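N5-carboxyaminoimidazole ribonucleotide synthetase (Bacillus anthracis, PDB 3QFF) catalyses the ATP-dependent carboxylation of 5-aminoimidazole ribonucleotide with bicarbonate, giving N5-carboxyaminoimidazole ribonucleotide in purine biosynthesis. Local coordinates at residues 48-53 against 344-349; 289-294 against 309-314. One frame throughout, in Å; residues are numbered along the deposited sequence.

Interaction 1 of 2, residues 48-53 against 344-349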
ATOM      1  N   ASN A  48     -19.626  -7.391   8.347  1.00 34.76           N
ATOM      2  CA  ASN A  48     -18.233  -7.245   8.768  1.00 34.06           C
ATOM      3  C   ASN A  48     -17.249  -8.064   7.907  1.00 32.38           C
ATOM      4  O   ASN A  48     -16.260  -8.614   8.423  1.00 32.27           O
ATOM      5  CB  ASN A  48     -18.101  -7.582  10.270  1.00 34.99           C
ATOM      6  CG  ASN A  48     -16.812  -7.070  10.880  1.00 37.10           C
ATOM      7  OD1 ASN A  48     -16.375  -5.942  10.618  1.00 39.95           O
ATOM      8  ND2 ASN A  48     -16.193  -7.902  11.711  1.00 40.07           N
ATOM      9  N   SER A  49     -17.521  -8.150   6.601  1.00 29.96           N
ATOM     10  CA  SER A  49     -16.610  -8.840   5.670  1.00 28.01           C
ATOM     11  C   SER A  49     -15.241  -8.154   5.649  1.00 26.85           C
ATOM     12  O   SER A  49     -15.116  -7.036   6.143  1.00 26.84           O
ATOM     13  CB  SER A  49     -17.196  -8.907   4.252  1.00 27.68           C
ATOM     14  OG  SER A  49     -17.386  -7.617   3.707  1.00 26.36           O
ATOM     15  N   PRO A  50     -14.201  -8.831   5.114  1.00 26.03           N
ATOM     16  CA  PRO A  50     -12.902  -8.177   4.974  1.00 25.36           C
ATOM     17  C   PRO A  50     -12.978  -6.827   4.264  1.00 25.33           C
ATOM     18  O   PRO A  50     -12.321  -5.875   4.696  1.00 24.37           O
ATOM     19  CB  PRO A  50     -12.104  -9.176   4.136  1.00 25.13           C
ATOM     20  CG  PRO A  50     -12.618 -10.490   4.598  1.00 25.00           C
ATOM     21  CD  PRO A  50     -14.109 -10.271   4.789  1.00 26.22           C
ATOM     22  N   CYS A  51     -13.786  -6.729   3.206  1.00 24.99           N
ATOM     23  CA  CYS A  51     -13.859  -5.467   2.468  1.00 25.75           C
ATOM     24  C   CYS A  51     -14.651  -4.416   3.258  1.00 25.90           C
ATOM     25  O   CYS A  51     -14.250  -3.261   3.327  1.00 26.18           O
ATOM     26  CB  CYS A  51     -14.422  -5.689   1.058  1.00 25.52           C
ATOM     27  SG  CYS A  51     -14.512  -4.197   0.052  1.00 28.38           S
ATOM     28  N   ALA A  52     -15.746  -4.828   3.893  1.00 26.24           N
ATOM     29  CA  ALA A  52     -16.539  -3.910   4.728  1.00 27.23           C
ATOM     30  C   ALA A  52     -15.720  -3.252   5.839  1.00 27.58           C
ATOM     31  O   ALA A  52     -16.037  -2.147   6.280  1.00 27.77           O
ATOM     32  CB  ALA A  52     -17.767  -4.641   5.334  1.00 26.51           C
ATOM     33  N   GLN A  53     -14.687  -3.947   6.308  1.00 28.39           N
ATOM     34  CA  GLN A  53     -13.802  -3.410   7.346  1.00 29.41           C
ATOM     35  C   GLN A  53     -13.006  -2.195   6.873  1.00 29.98           C
ATOM     36  O   GLN A  53     -12.391  -1.502   7.680  1.00 29.91           O
ATOM     37  CB  GLN A  53     -12.852  -4.489   7.842  1.00 29.37           C
ATOM     38  CG  GLN A  53     -13.535  -5.541   8.698  1.00 30.05           C
ATOM     39  CD  GLN A  53     -12.691  -6.769   8.867  1.00 29.51           C
ATOM     40  OE1 GLN A  53     -11.464  -6.686   8.985  1.00 31.20           O
ATOM     41  NE2 GLN A  53     -13.336  -7.931   8.869  1.00 28.10           N
ATOM     42  N   TYR A 344      -6.213 -10.728   6.209  1.00 25.07           N
ATOM     43  CA  TYR A 344      -7.435 -10.241   5.580  1.00 26.55           C
ATOM     44  C   TYR A 344      -8.558  -9.841   6.551  1.00 27.77           C
ATOM     45  O   TYR A 344      -9.563  -9.271   6.137  1.00 27.72           O
ATOM     46  CB  TYR A 344      -7.946 -11.292   4.576  1.00 26.24           C
ATOM     47  CG  TYR A 344      -6.930 -11.770   3.538  1.00 23.94           C
ATOM     48  CD1 TYR A 344      -6.997 -13.074   3.024  1.00 23.15           C
ATOM     49  CD2 TYR A 344      -5.933 -10.919   3.044  1.00 22.19           C
ATOM     50  CE1 TYR A 344      -6.098 -13.527   2.047  1.00 21.92           C
ATOM     51  CE2 TYR A 344      -5.015 -11.364   2.070  1.00 21.80           C
ATOM     52  CZ  TYR A 344      -5.116 -12.668   1.577  1.00 21.21           C
ATOM     53  OH  TYR A 344      -4.234 -13.105   0.634  1.00 21.36           O
ATOM     54  N   GLY A 345      -8.388 -10.129   7.838  1.00 29.15           N
ATOM     55  CA  GLY A 345      -9.399  -9.764   8.840  1.00 30.79           C
ATOM     56  C   GLY A 345     -10.600 -10.697   8.885  1.00 32.44           C
ATOM     57  O   GLY A 345     -11.697 -10.287   9.264  1.00 31.90           O
ATOM     58  N   LYS A 346     -10.394 -11.948   8.483  1.00 34.28           N
ATOM     59  CA  LYS A 346     -11.431 -12.957   8.584  1.00 36.85           C
ATOM     60  C   LYS A 346     -11.481 -13.493  10.016  1.00 39.30           C
ATOM     61  O   LYS A 346     -10.445 -13.650  10.673  1.00 39.14           O
ATOM     62  CB  LYS A 346     -11.198 -14.091   7.579  1.00 36.58           C
ATOM     63  CG  LYS A 346     -11.499 -13.711   6.128  1.00 34.12           C
ATOM     64  CD  LYS A 346     -10.923 -14.744   5.173  1.00 32.11           C
ATOM     65  CE  LYS A 346     -11.250 -14.423   3.701  1.00 28.91           C
ATOM     66  NZ  LYS A 346     -10.865 -15.574   2.796  1.00 26.95           N
ATOM     67  N   GLU A 347     -12.693 -13.762  10.489  1.00 42.41           N
ATOM     68  CA  GLU A 347     -12.907 -14.197  11.867  1.00 45.17           C
ATOM     69  C   GLU A 347     -12.670 -15.700  12.027  1.00 45.97           C
ATOM     70  O   GLU A 347     -11.770 -16.120  12.761  1.00 46.64           O
ATOM     71  CB  GLU A 347     -14.314 -13.817  12.321  1.00 45.77           C
ATOM     72  CG  GLU A 347     -14.413 -13.510  13.801  1.00 48.72           C
ATOM     73  CD  GLU A 347     -15.794 -13.805  14.352  1.00 53.11           C
ATOM     74  OE1 GLU A 347     -16.794 -13.298  13.780  1.00 54.50           O
ATOM     75  OE2 GLU A 347     -15.877 -14.550  15.354  1.00 54.25           O
ATOM     76  N   GLU A 348     -13.460 -16.508  11.327  1.00 47.00           N
ATOM     77  CA  GLU A 348     -13.333 -17.961  11.424  1.00 47.54           C
ATOM     78  C   GLU A 348     -12.161 -18.464  10.587  1.00 47.21           C
ATOM     79  O   GLU A 348     -12.002 -18.074   9.431  1.00 47.67           O
ATOM     80  CB  GLU A 348     -14.632 -18.642  10.992  1.00 48.04           C
ATOM     81  CG  GLU A 348     -14.839 -20.029  11.595  1.00 50.26           C
ATOM     82  CD  GLU A 348     -15.736 -20.919  10.746  1.00 53.26           C
ATOM     83  OE1 GLU A 348     -16.361 -20.416   9.781  1.00 54.71           O
ATOM     84  OE2 GLU A 348     -15.809 -22.132  11.042  1.00 54.49           O
ATOM     85  N   ALA A 349     -11.355 -19.344  11.172  1.00 46.88           N
ATOM     86  CA  ALA A 349     -10.152 -19.848  10.514  1.00 46.22           C
ATOM     87  C   ALA A 349     -10.302 -21.283   9.991  1.00 45.75           C
ATOM     88  O   ALA A 349      -9.570 -22.188  10.402  1.00 46.20           O
ATOM     89  CB  ALA A 349      -8.951 -19.727  11.449  1.00 46.34           C
TER
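Pro-50 and Gly-345 bring the two backbones nearest, their CA atoms 5.5 Å apart. Both segments are loops: residues 50-53 have helical backbone angles but lack the regular bonds of a helix, whereas 344-349 has no regular structure and passes Gly-345 with a positive phi, which glycine adopts readily. The turn is tied internally by Gln-53 N to Ser-49 O. Gln-53 carries the polar part of the contact. Its CG lies beside the backbone N, chi1 -72°, and the chain then runs out extended, bringing the amide to the carbonyl of Gly-345. NE2 donates to Gly-345 O at 2.9 Å, almost straight at 173°, and to Asn-48 O at 3.0 Å. Both acceptors lie in the amide plane, so the two bonds fix the amide's rotation; Asn-48 O, however, is met from well above its carbonyl plane. OE1 has a weak bond to Arg-27, which also binds Pro-50 O. Beside this amide, CB and CG of Pro-50 face the other loop: CB comes within 3.2 Å of Tyr-344 O, and CG touches Lys-346 CG at 3.7 Å. Lys-346 contributes its CG, the side chains crossing at a slant, while NZ hydrogen-bonds Lys-354 O and Gln-24 OE1. Tyr-344 turns its ring away, with OH bonded to His-357. Ser-49 OG accepts from Ala-52 N at 3.2 Å, an ST motif at the start of the turn. A loop between parallel strands 39-44 and 57-60 of the Rossmann-like preATP-grasp domain meets the hairpin joining antiparallel strands 339-343 and 354-361 of the large antiparallel sheet, a surface contact probably between domains.

Interaction 2 of 2, residues 289-294 against 309-314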
ATOM      1  N   ALA A 289       6.451  -6.221  -4.400  1.00 24.46           N
ATOM      2  CA  ALA A 289       7.617  -6.417  -5.279  1.00 24.58           C
ATOM      3  C   ALA A 289       7.580  -5.651  -6.596  1.00 25.05           C
ATOM      4  O   ALA A 289       8.592  -5.617  -7.305  1.00 25.08           O
ATOM      5  CB  ALA A 289       7.831  -7.893  -5.555  1.00 24.36           C
ATOM      6  N   CYS A 290       6.430  -5.057  -6.933  1.00 24.99           N
ATOM      7  CA  CYS A 290       6.303  -4.313  -8.188  1.00 25.30           C
ATOM      8  C   CYS A 290       6.057  -2.842  -7.951  1.00 25.39           C
ATOM      9  O   CYS A 290       5.632  -2.427  -6.879  1.00 24.54           O
ATOM     10  CB  CYS A 290       5.177  -4.875  -9.062  1.00 24.89           C
ATOM     11  SG  CYS A 290       5.552  -6.458  -9.781  1.00 27.77           S
ATOM     12  N   GLU A 291       6.288  -2.061  -8.996  1.00 26.01           N
ATOM     13  CA  GLU A 291       6.089  -0.628  -8.952  1.00 26.55           C
ATOM     14  C   GLU A 291       4.622  -0.209  -8.684  1.00 26.25           C
ATOM     15  O   GLU A 291       4.385   0.805  -8.026  1.00 26.70           O
ATOM     16  CB  GLU A 291       6.639  -0.024 -10.244  1.00 27.60           C
ATOM     17  CG  GLU A 291       6.868   1.449 -10.154  1.00 30.08           C
ATOM     18  CD  GLU A 291       7.645   1.981 -11.331  1.00 33.70           C
ATOM     19  OE1 GLU A 291       7.311   3.102 -11.778  1.00 35.61           O
ATOM     20  OE2 GLU A 291       8.568   1.274 -11.810  1.00 35.66           O
ATOM     21  N   THR A 292       3.657  -0.994  -9.179  1.00 24.97           N
ATOM     22  CA  THR A 292       2.225  -0.834  -8.869  1.00 24.11           C
ATOM     23  C   THR A 292       1.657  -2.207  -8.531  1.00 23.03           C
ATOM     24  O   THR A 292       2.008  -3.180  -9.175  1.00 23.03           O
ATOM     25  CB  THR A 292       1.410  -0.326 -10.106  1.00 23.89           C
ATOM     26  OG1 THR A 292       2.102   0.745 -10.751  1.00 24.67           O
ATOM     27  CG2 THR A 292       0.012   0.171  -9.680  1.00 24.85           C
ATOM     28  N   SER A 293       0.759  -2.304  -7.559  1.00 21.93           N
ATOM     29  CA  SER A 293       0.126  -3.598  -7.313  1.00 21.23           C
ATOM     30  C   SER A 293      -0.975  -3.894  -8.328  1.00 20.21           C
ATOM     31  O   SER A 293      -1.528  -2.978  -8.945  1.00 19.62           O
ATOM     32  CB  SER A 293      -0.440  -3.667  -5.899  1.00 21.29           C
ATOM     33  OG  SER A 293      -1.708  -3.053  -5.844  1.00 20.70           O
ATOM     34  N   GLN A 294      -1.318  -5.171  -8.499  1.00 19.99           N
ATOM     35  CA  GLN A 294      -2.470  -5.516  -9.336  1.00 19.47           C
ATOM     36  C   GLN A 294      -3.739  -4.773  -8.913  1.00 20.35           C
ATOM     37  O   GLN A 294      -4.616  -4.485  -9.749  1.00 19.36           O
ATOM     38  CB  GLN A 294      -2.696  -7.032  -9.351  1.00 20.28           C
ATOM     39  CG  GLN A 294      -3.136  -7.631  -8.018  1.00 20.13           C
ATOM     40  CD  GLN A 294      -3.460  -9.119  -8.108  1.00 22.23           C
ATOM     41  OE1 GLN A 294      -3.776  -9.641  -9.181  1.00 21.42           O
ATOM     42  NE2 GLN A 294      -3.424  -9.798  -6.965  1.00 20.00           N
ATOM     43  N   GLU A 309       3.489   1.658 -13.667  1.00 23.56           N
ATOM     44  CA  GLU A 309       4.480   0.702 -14.182  1.00 24.34           C
ATOM     45  C   GLU A 309       4.401  -0.660 -13.490  1.00 23.89           C
ATOM     46  O   GLU A 309       3.952  -0.757 -12.346  1.00 23.18           O
ATOM     47  CB  GLU A 309       5.897   1.300 -14.137  1.00 24.97           C
ATOM     48  CG  GLU A 309       6.019   2.647 -14.890  1.00 27.77           C
ATOM     49  CD  GLU A 309       5.444   2.598 -16.320  1.00 32.36           C
ATOM     50  OE1 GLU A 309       5.684   1.602 -17.032  1.00 34.34           O
ATOM     51  OE2 GLU A 309       4.760   3.558 -16.740  1.00 35.14           O
ATOM     52  N   THR A 310       4.828  -1.713 -14.185  1.00 24.00           N
ATOM     53  CA  THR A 310       4.728  -3.075 -13.642  1.00 24.77           C
ATOM     54  C   THR A 310       6.079  -3.738 -13.401  1.00 25.75           C
ATOM     55  O   THR A 310       6.153  -4.963 -13.208  1.00 26.51           O
ATOM     56  CB  THR A 310       3.940  -3.988 -14.569  1.00 25.28           C
ATOM     57  OG1 THR A 310       4.601  -4.023 -15.836  1.00 26.05           O
ATOM     58  CG2 THR A 310       2.513  -3.483 -14.731  1.00 24.11           C
ATOM     59  N   ASN A 311       7.139  -2.935 -13.421  1.00 25.95           N
ATOM     60  CA  ASN A 311       8.495  -3.405 -13.172  1.00 26.65           C
ATOM     61  C   ASN A 311       8.619  -4.185 -11.883  1.00 26.43           C
ATOM     62  O   ASN A 311       8.081  -3.773 -10.843  1.00 26.38           O
ATOM     63  CB  ASN A 311       9.454  -2.221 -13.109  1.00 27.39           C
ATOM     64  CG  ASN A 311       9.489  -1.442 -14.403  1.00 29.19           C
ATOM     65  OD1 ASN A 311       9.730  -2.009 -15.471  1.00 32.95           O
ATOM     66  ND2 ASN A 311       9.249  -0.139 -14.320  1.00 31.66           N
ATOM     67  N   LEU A 312       9.335  -5.300 -11.959  1.00 25.79           N
ATOM     68  CA  LEU A 312       9.699  -6.069 -10.784  1.00 26.01           C
ATOM     69  C   LEU A 312      10.889  -5.370 -10.122  1.00 26.55           C
ATOM     70  O   LEU A 312      11.971  -5.282 -10.714  1.00 26.21           O
ATOM     71  CB  LEU A 312      10.066  -7.510 -11.148  1.00 25.70           C
ATOM     72  CG  LEU A 312      10.309  -8.403  -9.914  1.00 26.52           C
ATOM     73  CD1 LEU A 312       9.006  -8.685  -9.157  1.00 25.14           C
ATOM     74  CD2 LEU A 312      10.990  -9.682 -10.274  1.00 26.28           C
ATOM     75  N   LEU A 313      10.674  -4.878  -8.905  1.00 25.96           N
ATOM     76  CA  LEU A 313      11.693  -4.115  -8.188  1.00 26.30           C
ATOM     77  C   LEU A 313      12.565  -4.988  -7.290  1.00 26.27           C
ATOM     78  O   LEU A 313      13.694  -4.620  -6.984  1.00 26.62           O
ATOM     79  CB  LEU A 313      11.049  -2.981  -7.379  1.00 26.12           C
ATOM     80  CG  LEU A 313      10.278  -1.915  -8.172  1.00 27.27           C
ATOM     81  CD1 LEU A 313       9.755  -0.830  -7.233  1.00 28.76           C
ATOM     82  CD2 LEU A 313      11.137  -1.308  -9.281  1.00 27.78           C
ATOM     83  N   LYS A 314      12.036  -6.134  -6.871  1.00 26.25           N
ATOM     84  CA  LYS A 314      12.805  -7.143  -6.132  1.00 25.86           C
ATOM     85  C   LYS A 314      12.199  -8.529  -6.365  1.00 25.41           C
ATOM     86  O   LYS A 314      10.977  -8.650  -6.489  1.00 25.91           O
ATOM     87  CB  LYS A 314      12.830  -6.810  -4.625  1.00 25.92           C
ATOM     88  CG  LYS A 314      13.910  -7.568  -3.801  1.00 27.76           C
ATOM     89  CD  LYS A 314      14.574  -6.654  -2.774  1.00 30.69           C
ATOM     90  CE  LYS A 314      15.334  -7.447  -1.702  1.00 33.21           C
ATOM     91  NZ  LYS A 314      15.827  -6.533  -0.618  1.00 35.47           N
TER
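Glu-291 extends alongside Glu-309 and Asn-311, all three side chains pointing the same way. With CG opposite the backbone N, chi1 -163°, and the chain straight beyond it, the carboxylate of Glu-291 lies alongside CB and CG of Glu-309, whose CB is 3.3 Å from Glu-291 OE1. Glu-309 bends at chi2, -50°, and its own carboxylate leads away, toward a long, weak ion pair with Lys-210. Asn-311 ND2 donates to Glu-291 OE2 at 3.0 Å; the acceptor lies in the amide plane, yet the amide meets the carboxylate from above its plane. From the second subunit, Tyr-340 OH binds OE1 and Lys-314 forms a salt bridge with the same OE2; the lysine would help keep the carboxylate ionised. Thr-292 keeps OG1 beside its backbone N, from where it bonds Glu-309 O at 2.9 Å. Further along, Leu-312 CD1 swings back to Ala-289 CB, 3.9 Å away, and lies near Cys-290 SG, while Leu-313 CD1 sits 4.1 Å from Glu-291 CA. Two backbone bonds, Leu-313 N to Ala-289 O at 2.7 Å and Glu-291 N to Asn-311 O at 3.1 Å, lie on either side of the non-hydrogen-bonded antiparallel pair Cys-290 and Leu-312, a single bridge. Residues 289-294 link helix 286-289 to helix 294-303, with Ser-293 as N-cap of the latter, and 309-314 leads from that helix toward strand 316-322. The bridge therefore closes the excursion through helix 294-303, on which Thr-292 and Thr-310 rest, while strand 209-220 receives Cys-290 and Leu-312 through Phe-212 and Pro-213, respectively.

How the interactions relate
Interaction 2 is nested within the long loop of chain that interaction 1 closes. Their centres are 26 Å apart and their nearest atoms about 8 Å, so the two do not touch. His-284 touches both Tyr-344 of interaction 1 and Gln-294 of interaction 2. The dimer relates them as well: in the second subunit, strand 339-343, which runs into segment 344-349, supplies Tyr-340 to interaction 2 here, whereas interaction 1 reaches that subunit through Gln-53 O and Lys-34 of the other chain. The ADP pocket draws its residues from between positions 113 and 274, so none of the four segments contributes to it.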